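Local coordinates for protein putative acetyl/propionyl-CoA carboxylase, alpha subunit (Methylibium petroleiphilum, PDB 2O1Q) that binds zinc in a cupin-like fold and is probably an oxidoreductase, perhaps a dioxygenase acting on acetylacetone, at residues Ile134-Glu137 against Asp138-Ala142. Numbering follows the deposited sequence.
Sequences IGWE and DAQGA
D138, third residue of helix 136-144 (N3), folds its carboxylate back onto G135, three residues earlier. Its CB lies 4.0 Å from I134 CD1, where the isoleucine arm crosses the aspartate stem. CG stands anti to the carbonyl carbon (chi1 -55°), which swings the carboxylate back toward the N-cap residue. There OD2 accepts the G135 N-H through its anti lone pair, at 3.0 Å from G135 N and almost straight (172°). OD1 takes a hydrogen from a water that also donates to E137 OE1, bridging two carboxylates. The bond from G135 N to D138 OD2 is one half of a capping box; the N-cap is a glycine, with no side chain to return the other half. G135 O accepts A139 N at 2.8 Å, opening the run of i to i+4 bonds. With an alanine here in place of D138, the G135 N-H is likely to lose this acceptor and the water one of its two carboxylates. Farther on, W136 O accepts Q140 N at 2.9 Å. E137 CB sits 3.9 Å above the plane of the W136 ring, over its centre. W136 packs on V38 and W45 of the sheet, and its NE1 bonds N99 OD1 of a neighbouring subunit.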
loop_
_atom_site.group_PDB
_atom_site.type_symbol
_atom_site.label_atom_id
_atom_site.label_comp_id
_atom_site.label_asym_id
_atom_site.label_seq_id
_atom_site.Cartn_x
_atom_site.Cartn_y
_atom_site.Cartn_z
ATOM N N ILE A 134 -15.380 2.851 -8.962
ATOM C CA ILE A 134 -15.693 3.875 -7.980
ATOM C C ILE A 134 -14.664 3.834 -6.862
ATOM O O ILE A 134 -14.605 2.880 -6.106
ATOM C CB ILE A 134 -17.135 3.626 -7.446
ATOM C CG1 ILE A 134 -18.164 3.842 -8.565
ATOM C CG2 ILE A 134 -17.457 4.420 -6.167
ATOM C CD1 ILE A 134 -18.349 5.252 -8.945
ATOM N N GLY A 135 -13.842 4.881 -6.799
ATOM C CA GLY A 135 -12.842 4.945 -5.773
ATOM C C GLY A 135 -12.790 6.230 -5.023
ATOM O O GLY A 135 -13.757 6.971 -4.990
ATOM N N TRP A 136 -11.611 6.554 -4.503
ATOM C CA TRP A 136 -11.473 7.681 -3.546
ATOM C C TRP A 136 -11.987 8.986 -4.056
ATOM O O TRP A 136 -12.587 9.718 -3.318
ATOM C CB TRP A 136 -10.005 7.860 -3.059
ATOM C CG TRP A 136 -9.098 8.439 -4.035
ATOM C CD1 TRP A 136 -8.411 7.778 -4.979
ATOM C CD2 TRP A 136 -8.811 9.822 -4.215
ATOM N NE1 TRP A 136 -7.699 8.643 -5.753
ATOM C CE2 TRP A 136 -7.915 9.919 -5.289
ATOM C CE3 TRP A 136 -9.215 10.997 -3.563
ATOM C CZ2 TRP A 136 -7.426 11.109 -5.727
ATOM C CZ3 TRP A 136 -8.725 12.199 -4.019
ATOM C CH2 TRP A 136 -7.829 12.240 -5.076
ATOM N N GLU A 137 -11.682 9.262 -5.313
ATOM C CA GLU A 137 -12.051 10.490 -5.949
ATOM C C GLU A 137 -13.569 10.576 -6.163
ATOM O O GLU A 137 -14.172 11.652 -6.031
ATOM C CB GLU A 137 -11.282 10.633 -7.288
ATOM C CG GLU A 137 -11.343 11.985 -7.958
ATOM C CD GLU A 137 -10.671 11.993 -9.358
ATOM O OE1 GLU A 137 -10.965 11.083 -10.184
ATOM O OE2 GLU A 137 -9.887 12.934 -9.639
ATOM N N ASP A 138 -14.147 9.465 -6.591
ATOM C CA ASP A 138 -15.582 9.356 -6.734
ATOM C C ASP A 138 -16.275 9.513 -5.393
ATOM O O ASP A 138 -17.252 10.222 -5.246
ATOM C CB ASP A 138 -15.968 8.057 -7.425
ATOM C CG ASP A 138 -15.270 7.905 -8.733
ATOM O OD1 ASP A 138 -15.589 8.692 -9.661
ATOM O OD2 ASP A 138 -14.353 7.070 -8.780
ATOM N N ALA A 139 -15.737 8.852 -4.388
ATOM C CA ALA A 139 -16.263 8.976 -3.048
ATOM C C ALA A 139 -16.219 10.387 -2.532
ATOM O O ALA A 139 -17.196 10.853 -1.995
ATOM C CB ALA A 139 -15.539 8.023 -2.091
ATOM N N GLN A 140 -15.107 11.057 -2.717
ATOM C CA GLN A 140 -14.947 12.398 -2.214
ATOM C C GLN A 140 -15.922 13.304 -2.911
ATOM O O GLN A 140 -16.481 14.180 -2.299
ATOM C CB GLN A 140 -13.505 12.874 -2.328
ATOM C CG GLN A 140 -13.228 14.202 -1.655
ATOM C CD GLN A 140 -11.827 14.717 -1.944
ATOM O OE1 GLN A 140 -11.424 14.858 -3.115
ATOM N NE2 GLN A 140 -11.139 15.091 -0.912
ATOM N N GLY A 141 -16.114 13.128 -4.209
ATOM C CA GLY A 141 -17.006 14.004 -4.952
ATOM C C GLY A 141 -18.456 13.762 -4.543
ATOM O O GLY A 141 -19.224 14.695 -4.419
ATOM N N ALA A 142 -18.848 12.502 -4.394
ATOM C CA ALA A 142 -20.224 12.192 -3.975
ATOM C C ALA A 142 -20.499 12.720 -2.563
ATOM O O ALA A 142 -21.617 13.149 -2.275
ATOM C CB ALA A 142 -20.474 10.728 -4.030
HETATM O O HOH W 1 -13.978 10.989 -11.129
#